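Local coordinates for protein 3-methyladenine dna-glycosylase (Archaeoglobus fulgidus, PDB 2JHN) that belongs to the helix-hairpin-helix superfamily of base excision DNA repair proteins and combines that helical fold with a TATA-box binding protein-like domain, at residues 109-114 / 273-278; 8-13 / 80-85; 117-122 / 159-164; 33-38 / 46-51; 203-208 / 231-236. The protein carries 1 engineered substitution. All coordinates share one frame; numbering follows the deposited sequence.

Interaction 1 (109-114 / 273-278)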
# COMPACT_ATOMS: atom_id res chain seq x y z
N GLY A 109 -5.39 -7.25 -11.63
CA GLY A 109 -6.68 -7.27 -10.90
C GLY A 109 -6.97 -5.93 -10.22
O GLY A 109 -6.53 -4.85 -10.69
N ARG A 110 -7.67 -6.00 -9.10
CA ARG A 110 -8.00 -4.81 -8.31
C ARG A 110 -6.85 -4.40 -7.41
O ARG A 110 -6.01 -5.22 -7.04
CB ARG A 110 -9.24 -5.09 -7.46
CG ARG A 110 -10.50 -5.41 -8.36
CD ARG A 110 -11.79 -5.08 -7.64
NE ARG A 110 -11.95 -3.63 -7.53
CZ ARG A 110 -13.06 -3.02 -7.10
NH1 ARG A 110 -14.13 -3.73 -6.74
NH2 ARG A 110 -13.09 -1.69 -7.04
N ALA A 111 -6.85 -3.13 -7.00
CA ALA A 111 -5.85 -2.63 -6.08
C ALA A 111 -6.03 -3.25 -4.70
O ALA A 111 -7.17 -3.43 -4.23
CB ALA A 111 -5.95 -1.12 -5.97
N GLY A 112 -4.91 -3.59 -4.07
CA GLY A 112 -4.92 -3.91 -2.63
C GLY A 112 -4.75 -2.66 -1.78
O GLY A 112 -5.34 -1.59 -2.09
N LEU A 113 -3.96 -2.79 -0.72
CA LEU A 113 -3.56 -1.66 0.13
C LEU A 113 -2.05 -1.68 0.25
O LEU A 113 -1.41 -2.70 -0.09
CB LEU A 113 -4.21 -1.77 1.52
CG LEU A 113 -5.74 -1.69 1.57
CD1 LEU A 113 -6.20 -2.10 2.98
CD2 LEU A 113 -6.19 -0.26 1.23
N MET A 114 -1.46 -0.58 0.69
CA MET A 114 -0.01 -0.56 0.88
C MET A 114 0.44 -0.64 2.37
O MET A 114 1.63 -0.39 2.69
CB MET A 114 0.60 0.62 0.11
CG MET A 114 0.41 0.48 -1.41
SD MET A 114 1.00 1.86 -2.37
CE MET A 114 2.77 1.72 -2.07
N PHE A 273 -13.77 3.63 -10.16
CA PHE A 273 -12.57 2.78 -10.23
C PHE A 273 -11.26 3.56 -10.12
O PHE A 273 -10.18 2.99 -10.35
CB PHE A 273 -12.59 1.93 -11.51
CG PHE A 273 -13.64 0.87 -11.48
CD1 PHE A 273 -13.57 -0.20 -10.57
CD2 PHE A 273 -14.72 0.93 -12.37
CE1 PHE A 273 -14.56 -1.18 -10.54
CE2 PHE A 273 -15.72 -0.06 -12.33
CZ PHE A 273 -15.64 -1.10 -11.44
N ALA A 274 -11.32 4.83 -9.73
CA ALA A 274 -10.11 5.67 -9.66
C ALA A 274 -9.02 5.07 -8.75
O ALA A 274 -7.83 5.12 -9.10
CB ALA A 274 -10.44 7.10 -9.19
N ARG A 275 -9.43 4.50 -7.60
CA ARG A 275 -8.45 3.87 -6.66
C ARG A 275 -7.73 2.64 -7.26
O ARG A 275 -6.55 2.44 -7.00
CB ARG A 275 -9.13 3.49 -5.32
CG ARG A 275 -8.14 3.44 -4.13
CD ARG A 275 -8.79 2.80 -2.90
NE ARG A 275 -8.90 1.36 -3.08
CZ ARG A 275 -7.90 0.51 -2.84
NH1 ARG A 275 -6.74 0.96 -2.38
NH2 ARG A 275 -8.07 -0.79 -3.07
N ASP A 276 -8.43 1.83 -8.05
CA ASP A 276 -7.80 0.70 -8.73
C ASP A 276 -6.88 1.21 -9.83
O ASP A 276 -5.72 0.79 -9.97
CB ASP A 276 -8.90 -0.18 -9.36
CG ASP A 276 -9.82 -0.75 -8.33
OD1 ASP A 276 -9.43 -1.71 -7.64
OD2 ASP A 276 -10.97 -0.24 -8.20
N ILE A 277 -7.38 2.15 -10.62
CA ILE A 277 -6.56 2.73 -11.70
C ILE A 277 -5.29 3.41 -11.16
O ILE A 277 -4.24 3.40 -11.78
CB ILE A 277 -7.42 3.69 -12.58
CG1 ILE A 277 -8.51 2.86 -13.28
CG2 ILE A 277 -6.54 4.51 -13.56
CD1 ILE A 277 -9.68 3.72 -13.84
N LEU A 278 -5.39 4.01 -9.98
CA LEU A 278 -4.24 4.61 -9.35
C LEU A 278 -3.05 3.62 -9.23
O LEU A 278 -1.90 4.00 -9.48
CB LEU A 278 -4.64 5.09 -7.95
CG LEU A 278 -3.52 5.63 -7.05
CD1 LEU A 278 -2.89 6.89 -7.62
CD2 LEU A 278 -4.07 5.86 -5.65
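Arg110 grips Asp276 side-on in a two-nitrogen salt bridge at the first turn of helix 274-287, binding the loop after helix 96-104 to the chain's C-terminal helix in this helix-hairpin-helix superfamily protein. The outer bond, Arg110 NH2 to Asp276 OD2 at 2.8 Å, reaches the syn side of the oxygen. The inner one, Arg110 NE to Asp276 OD1 at 3.2 Å, comes from above the carboxylate, whose plane stands 42° from that of the guanidinium. OD1 also accepts Ala111 N at 3.0 Å on its anti lone pair, so three N-H groups fix the rotation of this buried carboxylate. A bend at chi3 (71°) turns the guanidinium of Arg110 back to it, and Phe273 CE1 lies over one guanidinium face, 3.8 Å from NH2.

Arg275 grips end-on instead: NH1 and NH2 both donate to Gly112 O, which lies in the guanidinium plane. Farther out, Leu88 of helix 86-93 packs on both Arg110 and Asp276, and Phe91 meets the Phe273 ring. Arg275 NH1 has a second acceptor, Ser228 O, while Ala111 CB sits over a face of that guanidinium, 3.6 Å from Arg275 NH2.

Interaction 2 (8-13 / 80-85)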
# COMPACT_ATOMS: atom_id res chain seq x y z
N HIS A 8 -11.81 -15.39 -10.31
CA HIS A 8 -11.07 -14.96 -11.49
C HIS A 8 -9.56 -15.22 -11.29
O HIS A 8 -9.08 -15.19 -10.16
CB HIS A 8 -11.36 -13.47 -11.68
CG HIS A 8 -10.96 -12.93 -13.02
ND1 HIS A 8 -9.65 -12.70 -13.38
CD2 HIS A 8 -11.71 -12.53 -14.08
CE1 HIS A 8 -9.61 -12.21 -14.61
NE2 HIS A 8 -10.85 -12.09 -15.05
N ALA A 9 -8.80 -15.49 -12.36
CA ALA A 9 -7.33 -15.66 -12.23
C ALA A 9 -6.67 -14.35 -11.76
O ALA A 9 -7.16 -13.25 -12.06
CB ALA A 9 -6.70 -16.12 -13.54
N VAL A 10 -5.59 -14.48 -11.00
CA VAL A 10 -4.75 -13.34 -10.62
C VAL A 10 -3.34 -13.68 -11.07
O VAL A 10 -2.91 -14.85 -11.00
CB VAL A 10 -4.84 -13.07 -9.10
CG1 VAL A 10 -4.19 -14.20 -8.31
CG2 VAL A 10 -4.23 -11.71 -8.72
N ASN A 11 -2.63 -12.70 -11.60
CA ASN A 11 -1.24 -12.86 -11.91
C ASN A 11 -0.41 -12.52 -10.67
O ASN A 11 -0.18 -11.35 -10.37
CB ASN A 11 -0.86 -11.97 -13.09
CG ASN A 11 0.55 -12.22 -13.56
OD1 ASN A 11 1.49 -12.15 -12.79
ND2 ASN A 11 0.70 -12.55 -14.84
N TRP A 12 0.03 -13.55 -9.96
CA TRP A 12 0.80 -13.38 -8.73
C TRP A 12 2.11 -12.64 -8.96
O TRP A 12 2.52 -11.82 -8.14
CB TRP A 12 1.07 -14.73 -8.07
CG TRP A 12 1.69 -14.65 -6.71
CD1 TRP A 12 3.01 -14.89 -6.38
CD2 TRP A 12 1.02 -14.33 -5.49
NE1 TRP A 12 3.20 -14.70 -5.02
CE2 TRP A 12 1.99 -14.38 -4.45
CE3 TRP A 12 -0.30 -13.99 -5.17
CZ2 TRP A 12 1.67 -14.11 -3.11
CZ3 TRP A 12 -0.62 -13.71 -3.82
CH2 TRP A 12 0.36 -13.77 -2.82
N GLU A 13 2.78 -12.93 -10.08
CA GLU A 13 4.06 -12.30 -10.35
C GLU A 13 3.91 -10.78 -10.44
O GLU A 13 4.73 -10.04 -9.90
CB GLU A 13 4.72 -12.90 -11.62
CG GLU A 13 4.80 -14.43 -11.63
CD GLU A 13 3.64 -15.09 -12.38
OE1 GLU A 13 3.83 -15.47 -13.56
OE2 GLU A 13 2.53 -15.21 -11.81
N LEU A 80 -3.81 -7.69 -0.42
CA LEU A 80 -3.21 -8.15 -1.68
C LEU A 80 -4.09 -7.79 -2.89
O LEU A 80 -3.62 -7.86 -4.02
CB LEU A 80 -2.97 -9.68 -1.64
CG LEU A 80 -2.03 -10.19 -0.52
CD1 LEU A 80 -2.15 -11.72 -0.36
CD2 LEU A 80 -0.60 -9.79 -0.78
N GLY A 81 -5.34 -7.41 -2.63
CA GLY A 81 -6.25 -7.00 -3.71
C GLY A 81 -6.75 -8.20 -4.53
O GLY A 81 -6.60 -8.21 -5.76
N LEU A 82 -7.34 -9.19 -3.86
CA LEU A 82 -7.68 -10.45 -4.58
C LEU A 82 -9.12 -10.51 -5.10
O LEU A 82 -9.53 -11.54 -5.69
CB LEU A 82 -7.38 -11.67 -3.73
CG LEU A 82 -5.96 -11.79 -3.22
CD1 LEU A 82 -5.83 -12.91 -2.21
CD2 LEU A 82 -4.92 -11.94 -4.38
N GLN A 83 -9.86 -9.42 -4.89
CA GLN A 83 -11.30 -9.37 -5.22
C GLN A 83 -11.51 -9.44 -6.74
O GLN A 83 -10.69 -8.96 -7.51
CB GLN A 83 -11.95 -8.08 -4.69
CG GLN A 83 -11.71 -7.78 -3.21
CD GLN A 83 -10.45 -6.91 -2.96
OE1 GLN A 83 -9.55 -6.79 -3.82
NE2 GLN A 83 -10.41 -6.29 -1.79
N ASN A 84 -12.65 -10.00 -7.12
CA ASN A 84 -13.06 -10.19 -8.50
C ASN A 84 -12.93 -8.90 -9.33
O ASN A 84 -13.59 -7.90 -9.03
CB ASN A 84 -14.51 -10.71 -8.49
CG ASN A 84 -15.04 -11.04 -9.87
OD1 ASN A 84 -14.41 -10.76 -10.89
ND2 ASN A 84 -16.22 -11.66 -9.90
N PRO A 85 -12.02 -8.89 -10.32
CA PRO A 85 -11.75 -7.69 -11.15
C PRO A 85 -12.60 -7.59 -12.42
O PRO A 85 -12.30 -6.80 -13.30
CB PRO A 85 -10.31 -7.92 -11.59
CG PRO A 85 -10.23 -9.42 -11.78
CD PRO A 85 -11.14 -10.01 -10.71
O HOH W 1 -9.05 -12.51 -8.76
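With chi1 of His8 at -165° its CG stands opposite the backbone N, which lays the imidazole against Pro85; Trp12, in the same setting (chi1 -172°), sends its six-membered ring toward Leu80. The first meeting is a CH-pi contact, made where the segment leading into helix 12-17 passes the turn after helix 69-80, within the TATA-box binding protein-like part of the chain. Pro85 CG stands over one face of the His8 ring, 3.8 Å from its centroid and 16° off the normal, and Pro85 CD packs 3.6 Å from His8 CB. The ring's rotation is fixed from its own segment: His8 ND1 donates to Ala9 O at 2.9 Å, reaching a lone pair in the carbonyl plane.

Next to this pair, one water donates to both His8 O and Leu82 O, at 3.0 Å and a longer 3.3 Å, and so spans the backbones. The apolar row continues more loosely with Val10 CG2 at 4.4 Å from Leu82 CD2. Gly81, at positive phi, ends helix 69-80, and its carbonyl accepts Lys15 NZ from helix 12-17. Asn84 OD1 meanwhile accepts Glu86 N at the start of the next helix. At the far end, Trp12 has its indole NE1 bonded to Gly33 O, while CH2 of the six-membered ring has Leu80 CD1 at its edge, 4.1 Å away.

Interaction 3 (117-122 / 159-164)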
# COMPACT_ATOMS: atom_id res chain seq x y z
N SER A 117 -2.25 -1.90 8.53
CA SER A 117 -2.96 -1.14 9.57
C SER A 117 -2.97 0.33 9.16
O SER A 117 -2.09 0.78 8.40
CB SER A 117 -2.30 -1.28 10.97
OG SER A 117 -1.04 -0.59 11.06
N VAL A 118 -3.92 1.09 9.71
CA VAL A 118 -3.99 2.53 9.48
C VAL A 118 -2.71 3.22 9.97
O VAL A 118 -2.16 4.11 9.29
CB VAL A 118 -5.22 3.14 10.20
CG1 VAL A 118 -5.20 4.70 10.16
CG2 VAL A 118 -6.50 2.59 9.58
N PHE A 119 -2.27 2.86 11.17
CA PHE A 119 -1.02 3.39 11.70
C PHE A 119 0.16 3.21 10.74
O PHE A 119 0.87 4.17 10.46
CB PHE A 119 -0.65 2.79 13.07
CG PHE A 119 0.61 3.37 13.62
CD1 PHE A 119 0.68 4.74 13.89
CD2 PHE A 119 1.72 2.58 13.86
CE1 PHE A 119 1.83 5.31 14.40
CE2 PHE A 119 2.92 3.15 14.40
CZ PHE A 119 2.97 4.50 14.66
N GLU A 120 0.33 2.00 10.22
CA GLU A 120 1.42 1.74 9.27
C GLU A 120 1.28 2.63 8.02
O GLU A 120 2.27 3.20 7.55
CB GLU A 120 1.48 0.26 8.92
CG GLU A 120 2.49 -0.08 7.80
CD GLU A 120 2.39 -1.53 7.32
OE1 GLU A 120 1.54 -2.30 7.82
OE2 GLU A 120 3.19 -1.87 6.40
N GLY A 121 0.06 2.72 7.48
CA GLY A 121 -0.21 3.55 6.29
C GLY A 121 0.13 5.02 6.51
O GLY A 121 0.77 5.64 5.66
N ILE A 122 -0.30 5.59 7.65
CA ILE A 122 0.04 6.99 7.94
C ILE A 122 1.56 7.20 8.11
O ILE A 122 2.12 8.12 7.50
CB ILE A 122 -0.74 7.57 9.18
CG1 ILE A 122 -2.25 7.51 8.94
CG2 ILE A 122 -0.27 9.04 9.45
CD1 ILE A 122 -3.09 7.76 10.21
N TYR A 159 8.65 -10.46 9.67
CA TYR A 159 8.82 -9.12 10.23
C TYR A 159 7.49 -8.36 10.18
O TYR A 159 6.72 -8.51 9.22
CB TYR A 159 9.92 -8.37 9.46
CG TYR A 159 11.24 -9.15 9.36
CD1 TYR A 159 12.28 -8.96 10.27
CD2 TYR A 159 11.42 -10.09 8.34
CE1 TYR A 159 13.49 -9.71 10.17
CE2 TYR A 159 12.60 -10.83 8.23
CZ TYR A 159 13.63 -10.63 9.14
OH TYR A 159 14.79 -11.39 8.97
N GLY A 160 7.22 -7.56 11.22
CA GLY A 160 6.02 -6.71 11.28
C GLY A 160 6.35 -5.22 11.37
O GLY A 160 7.44 -4.85 11.81
N PHE A 161 5.42 -4.35 10.95
CA PHE A 161 5.62 -2.93 11.15
C PHE A 161 5.47 -2.60 12.66
O PHE A 161 4.61 -3.17 13.31
CB PHE A 161 4.62 -2.08 10.33
CG PHE A 161 5.04 -0.65 10.20
CD1 PHE A 161 6.01 -0.28 9.26
CD2 PHE A 161 4.52 0.34 11.06
CE1 PHE A 161 6.43 1.04 9.17
CE2 PHE A 161 4.95 1.66 10.97
CZ PHE A 161 5.90 2.01 10.03
N PRO A 162 6.31 -1.71 13.19
CA PRO A 162 6.22 -1.31 14.63
C PRO A 162 4.80 -0.93 15.07
O PRO A 162 4.09 -0.23 14.33
CB PRO A 162 7.15 -0.10 14.70
CG PRO A 162 8.19 -0.39 13.65
CD PRO A 162 7.41 -1.03 12.51
N THR A 163 4.39 -1.42 16.25
CA THR A 163 3.12 -1.06 16.87
C THR A 163 3.21 0.39 17.32
O THR A 163 4.30 0.94 17.41
CB THR A 163 2.81 -1.93 18.13
OG1 THR A 163 3.87 -1.77 19.08
CG2 THR A 163 2.64 -3.43 17.76
N GLN A 164 2.06 1.03 17.60
CA GLN A 164 2.09 2.40 18.14
C GLN A 164 2.92 2.47 19.42
O GLN A 164 3.71 3.39 19.60
CB GLN A 164 0.68 2.95 18.34
CG GLN A 164 -0.12 3.03 17.03
CD GLN A 164 -1.53 3.53 17.24
OE1 GLN A 164 -2.48 2.98 16.69
NE2 GLN A 164 -1.67 4.60 18.03
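Gln164 CG lies over one face of the Phe119 ring, a CH-pi contact between two helix starts, those of 118-127 and 164-177, in the helical part of this helix-hairpin-helix superfamily protein. Along Phe119, CB lies 4.0 Å from Gln164 CG, and ring atom CG comes to 3.5 Å from that same methylene. The methylene is centred over the face, 15° off the ring normal. Farther out, CE2 meets Pro162 O at the ring edge, 3.6 Å away, and also approaches Phe161 CE2. At the tip, CZ comes to 4.2 Å from Gln164 CA. The amide beyond is anchored elsewhere, Gln164 NE2 donating to Ala192 O and Glu194 O.

One residue on, Glu120 uses its aliphatic part in the same manner. Its CG, placed opposite the backbone N by chi1 of 174°, sits over a face of Phe161, 3.9 Å from the ring centroid, while Pro162 CD covers the opposite face. The carboxylate runs almost parallel to the ring, 6° apart. Its OE1 takes Arg37 NH2 in a salt bridge and accepts Met116 N, which would favour a charged carboxylate despite burial. Ser117 caps this helix: its OG accepts Glu120 N at 3.0 Å.

Interaction 4 (33-38 / 46-51)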
# COMPACT_ATOMS: atom_id res chain seq x y z
N GLY A 33 8.84 -15.86 -4.98
CA GLY A 33 7.40 -15.78 -5.22
C GLY A 33 6.53 -16.11 -4.02
O GLY A 33 5.34 -16.33 -4.17
N VAL A 34 7.13 -16.19 -2.83
CA VAL A 34 6.38 -16.41 -1.61
C VAL A 34 6.45 -15.13 -0.78
O VAL A 34 7.54 -14.68 -0.44
CB VAL A 34 6.92 -17.61 -0.77
CG1 VAL A 34 6.14 -17.74 0.47
CG2 VAL A 34 6.87 -18.91 -1.60
N TRP A 35 5.28 -14.55 -0.50
CA TRP A 35 5.15 -13.34 0.30
C TRP A 35 5.01 -13.69 1.78
O TRP A 35 4.30 -14.65 2.13
CB TRP A 35 3.89 -12.58 -0.16
CG TRP A 35 3.46 -11.42 0.71
CD1 TRP A 35 3.83 -10.11 0.58
CD2 TRP A 35 2.58 -11.47 1.84
NE1 TRP A 35 3.24 -9.35 1.56
CE2 TRP A 35 2.47 -10.15 2.34
CE3 TRP A 35 1.89 -12.51 2.49
CZ2 TRP A 35 1.67 -9.83 3.44
CZ3 TRP A 35 1.09 -12.19 3.61
CH2 TRP A 35 0.99 -10.86 4.07
N ARG A 36 5.65 -12.91 2.66
CA ARG A 36 5.42 -13.10 4.09
C ARG A 36 5.63 -11.86 4.94
O ARG A 36 6.39 -10.95 4.57
CB ARG A 36 6.28 -14.25 4.66
CG ARG A 36 7.74 -13.93 4.82
CD ARG A 36 8.54 -15.23 5.15
NE ARG A 36 9.85 -14.86 5.66
CZ ARG A 36 10.94 -14.74 4.91
NH1 ARG A 36 10.92 -15.00 3.61
NH2 ARG A 36 12.08 -14.36 5.48
N ARG A 37 4.94 -11.85 6.07
CA ARG A 37 5.15 -10.85 7.13
C ARG A 37 4.54 -11.32 8.43
O ARG A 37 3.79 -12.30 8.46
CB ARG A 37 4.60 -9.47 6.74
CG ARG A 37 3.11 -9.35 6.68
CD ARG A 37 2.75 -7.90 6.22
NE ARG A 37 2.65 -6.96 7.34
CZ ARG A 37 2.60 -5.63 7.21
NH1 ARG A 37 2.69 -5.05 6.00
NH2 ARG A 37 2.50 -4.86 8.28
N ALA A 38 4.89 -10.62 9.51
CA ALA A 38 4.27 -10.85 10.79
C ALA A 38 3.12 -9.85 10.85
O ALA A 38 3.26 -8.68 10.42
CB ALA A 38 5.26 -10.60 11.92
N VAL A 46 1.73 -12.84 14.77
CA VAL A 46 1.70 -14.15 14.12
C VAL A 46 2.42 -14.11 12.77
O VAL A 46 2.52 -13.04 12.13
CB VAL A 46 0.25 -14.72 13.98
CG1 VAL A 46 -0.36 -14.96 15.35
CG2 VAL A 46 -0.64 -13.79 13.14
N ALA A 47 2.93 -15.26 12.36
CA ALA A 47 3.56 -15.44 11.06
C ALA A 47 2.47 -15.76 10.03
O ALA A 47 1.59 -16.60 10.28
CB ALA A 47 4.60 -16.56 11.12
N VAL A 48 2.50 -15.07 8.89
CA VAL A 48 1.62 -15.38 7.76
C VAL A 48 2.47 -15.40 6.50
O VAL A 48 3.32 -14.54 6.32
CB VAL A 48 0.45 -14.38 7.60
CG1 VAL A 48 -0.44 -14.77 6.40
CG2 VAL A 48 -0.42 -14.33 8.86
N MET A 49 2.24 -16.40 5.63
CA MET A 49 2.85 -16.39 4.30
C MET A 49 1.80 -16.83 3.29
O MET A 49 0.83 -17.50 3.63
CB MET A 49 4.09 -17.30 4.25
CG MET A 49 3.77 -18.76 4.21
SD MET A 49 5.22 -19.78 4.50
CE MET A 49 6.05 -19.64 2.96
N ALA A 50 2.00 -16.44 2.04
CA ALA A 50 1.03 -16.75 1.00
C ALA A 50 1.73 -16.87 -0.35
O ALA A 50 2.72 -16.20 -0.61
CB ALA A 50 -0.09 -15.71 0.94
N TYR A 51 1.18 -17.74 -1.20
CA TYR A 51 1.76 -18.05 -2.50
C TYR A 51 0.69 -18.83 -3.27
O TYR A 51 -0.16 -19.48 -2.66
CB TYR A 51 3.05 -18.87 -2.35
CG TYR A 51 2.85 -20.15 -1.55
CD1 TYR A 51 2.46 -21.33 -2.18
CD2 TYR A 51 3.05 -20.18 -0.16
CE1 TYR A 51 2.25 -22.52 -1.45
CE2 TYR A 51 2.86 -21.35 0.58
CZ TYR A 51 2.46 -22.53 -0.08
OH TYR A 51 2.25 -23.71 0.61
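Trp35 O is approached by two donors of the facing strand: Ala50 N bonds to it at 2.9 Å, in the carbonyl plane, and Met49 CA makes a CA-H...O contact at 3.1 Å. The return bond, Trp35 N to Ala50 O at 3.0 Å, completes a hydrogen-bonded pair. Two residues along, Arg37 and Val48 form the next one, with Arg37 N to Val48 O at 3.2 Å and a comparable bond from Val48 N to Arg37 O. Arg36-Met49 and Ala38-Ala47 are the non-hydrogen-bonded pairs, the former bringing the CA atoms to 4.2 Å.

This register, with strand directions 164° apart, defines an antiparallel hairpin of strands 34-41 and 44-54, in the middle of the five-stranded sheet of the TATA-box binding protein-like domain. On the face carrying Trp35, Arg37, Val48 and Ala50, chi1 of 170° lays the indole along the neighbouring strand: CE3 is 4.1 Å from Ala50 CB, and CZ3 meets Val48 CG1 at the ring edge. Leu76 of helix 69-80 packs on both Trp35 and Val48. The indole NE1 donates to Asp28 OD1, and Asp28 is a ligand of a sodium ion, which links this face to that metal site through Asp28.

On the other face, Arg36 CB packs against Met49 CB at 3.8 Å. The extended chain beyond it carries the guanidinium off to Lys157 O and Glu31, while Phe158 of strand 156-159 covers Met49. Toward the open end of the hairpin, the Val34 and Tyr51 side chains run alongside one another in a common direction, with Val34 CG2 3.9 Å from Tyr51 CB.

Interaction 5 (203-208 / 231-236)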
# COMPACT_ATOMS: atom_id res chain seq x y z
N TRP A 203 -14.46 5.60 8.73
CA TRP A 203 -14.94 6.98 8.68
C TRP A 203 -15.25 7.36 7.24
O TRP A 203 -14.73 6.75 6.30
CB TRP A 203 -13.90 7.97 9.20
CG TRP A 203 -13.69 8.06 10.69
CD1 TRP A 203 -13.85 7.07 11.62
CD2 TRP A 203 -13.22 9.21 11.40
NE1 TRP A 203 -13.52 7.55 12.88
CE2 TRP A 203 -13.13 8.85 12.77
CE3 TRP A 203 -12.87 10.51 11.02
CZ2 TRP A 203 -12.70 9.76 13.75
CZ3 TRP A 203 -12.46 11.41 12.00
CH2 TRP A 203 -12.36 11.02 13.35
N GLY A 204 -16.07 8.39 7.07
CA GLY A 204 -16.31 8.94 5.74
C GLY A 204 -15.05 9.64 5.24
O GLY A 204 -14.21 10.03 6.06
N GLU A 205 -14.95 9.79 3.91
CA GLU A 205 -13.84 10.48 3.23
C GLU A 205 -13.58 11.87 3.76
O GLU A 205 -12.44 12.20 4.09
CB GLU A 205 -14.11 10.61 1.71
CG GLU A 205 -14.05 9.33 0.94
CD GLU A 205 -14.72 9.44 -0.44
OE1 GLU A 205 -14.67 10.53 -1.09
OE2 GLU A 205 -15.28 8.41 -0.87
N GLU A 206 -14.62 12.71 3.81
CA GLU A 206 -14.42 14.09 4.21
C GLU A 206 -14.01 14.24 5.67
O GLU A 206 -13.13 15.04 5.97
CB GLU A 206 -15.63 14.98 3.85
CG GLU A 206 -15.71 15.28 2.32
CD GLU A 206 -16.87 16.20 1.95
OE1 GLU A 206 -17.15 17.17 2.68
OE2 GLU A 206 -17.51 15.94 0.90
N GLU A 207 -14.64 13.46 6.56
CA GLU A 207 -14.27 13.42 7.98
C GLU A 207 -12.82 12.92 8.19
O GLU A 207 -12.07 13.46 9.02
CB GLU A 207 -15.23 12.48 8.74
CG GLU A 207 -16.74 12.91 8.78
CD GLU A 207 -17.55 12.58 7.51
OE1 GLU A 207 -17.01 12.00 6.53
OE2 GLU A 207 -18.75 12.93 7.48
N ALA A 208 -12.46 11.86 7.47
CA ALA A 208 -11.10 11.32 7.54
C ALA A 208 -10.09 12.33 6.99
O ALA A 208 -9.04 12.52 7.59
CB ALA A 208 -11.02 9.98 6.82
N LEU A 231 -6.53 3.53 3.46
CA LEU A 231 -7.90 3.50 3.92
C LEU A 231 -8.85 2.84 2.93
O LEU A 231 -10.00 2.55 3.27
CB LEU A 231 -8.40 4.92 4.29
CG LEU A 231 -7.66 5.60 5.44
CD1 LEU A 231 -8.44 6.76 6.02
CD2 LEU A 231 -7.30 4.58 6.55
N GLY A 232 -8.38 2.60 1.71
CA GLY A 232 -9.22 1.98 0.66
C GLY A 232 -10.36 2.84 0.10
O GLY A 232 -11.32 2.31 -0.48
N LYS A 233 -10.26 4.16 0.25
CA LYS A 233 -11.29 5.10 -0.24
C LYS A 233 -10.98 5.61 -1.63
O LYS A 233 -9.81 5.77 -2.01
CB LYS A 233 -11.48 6.29 0.69
CG LYS A 233 -11.73 5.96 2.17
CD LYS A 233 -12.98 5.15 2.41
CE LYS A 233 -13.30 5.10 3.89
NZ LYS A 233 -14.28 4.04 4.19
N ASN A 234 -12.04 5.90 -2.38
CA ASN A 234 -11.90 6.36 -3.74
C ASN A 234 -11.61 7.86 -3.80
O ASN A 234 -12.43 8.68 -4.26
CB ASN A 234 -13.15 6.00 -4.55
CG ASN A 234 -12.93 6.15 -6.05
OD1 ASN A 234 -11.83 5.92 -6.54
ND2 ASN A 234 -13.98 6.55 -6.76
N VAL A 235 -10.43 8.23 -3.31
CA VAL A 235 -9.97 9.60 -3.28
C VAL A 235 -8.72 9.61 -4.16
O VAL A 235 -7.82 8.78 -3.99
CB VAL A 235 -9.69 10.05 -1.83
CG1 VAL A 235 -9.02 11.40 -1.78
CG2 VAL A 235 -11.01 10.06 -1.03
N PHE A 236 -8.67 10.51 -5.12
CA PHE A 236 -7.61 10.37 -6.12
C PHE A 236 -6.55 11.43 -5.86
O PHE A 236 -6.85 12.63 -5.99
CB PHE A 236 -8.19 10.47 -7.54
CG PHE A 236 -7.20 10.09 -8.62
CD1 PHE A 236 -6.94 8.73 -8.91
CD2 PHE A 236 -6.54 11.08 -9.35
CE1 PHE A 236 -6.02 8.37 -9.93
CE2 PHE A 236 -5.62 10.75 -10.36
CZ PHE A 236 -5.36 9.38 -10.65
O HOH W 2 -14.63 5.75 -1.21
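The carboxylate of Glu205 is the flat group turned to loop 231-236. Its OE1 lies 3.7 Å from Val235 CG2, whereas OE2 accepts a water at 2.8 Å that in turn accepts Asn234 N at the same distance. The other flat group, the Trp203 indole, has backbone of its own segment at its edge, Glu207 C and Ala208 N being in the ring plane, and meets Tyr211 with planes about 60° apart.

Aliphatic parts do the rest. The Glu205 chain runs antiparallel to the Val235 side chain as they pass, and Glu205 CG approaches Lys233 CB at 4.0 Å. A bend at chi2 (-61°) leads the lysine chain toward Trp203, with Lys233 CE 3.3 Å from Trp203 O; its ammonium donates to Lys201 O and stays 6.8 Å (NZ to OE2) from the Glu205 carboxylate. Ala208 CB meets Leu231 CD1 at 4.2 Å. Asn234, centre of an inverse gamma turn, accepts Arg275 N with OD1 and donates to Gly271 O with ND2.

Helices 205-213 and 220-229 bracket the hairpin whose residues Thr213, Phe215 and Ile218 bind a sodium ion; the contact joins the first helix to the exit of the second, an arrangement consistent with the helix-hairpin-helix motif.

In the fold
From the N terminus, interaction 2 closes the first long loop, returning residues 80-85 to the entry of helix 12-17; interaction 4, a local hairpin, is nested inside it and touches it through Trp12. Interaction 1 opens next and closes only at 273-278, enclosing most of the helical part. Nested within it, one after the other, lie interactions 3 and 5. None of the loops cross. Spatial ties run between them nonetheless: Arg110 packs on Gln83 and Asn84, Val118 on Leu231, Arg37 forms a salt bridge with Glu120, and Ala38 N probably bonds to Tyr159 O. Thus the sheet domain is joined to the helices near 117-122 and 159-164, and near 80-85 to the loop held by helix 274-287.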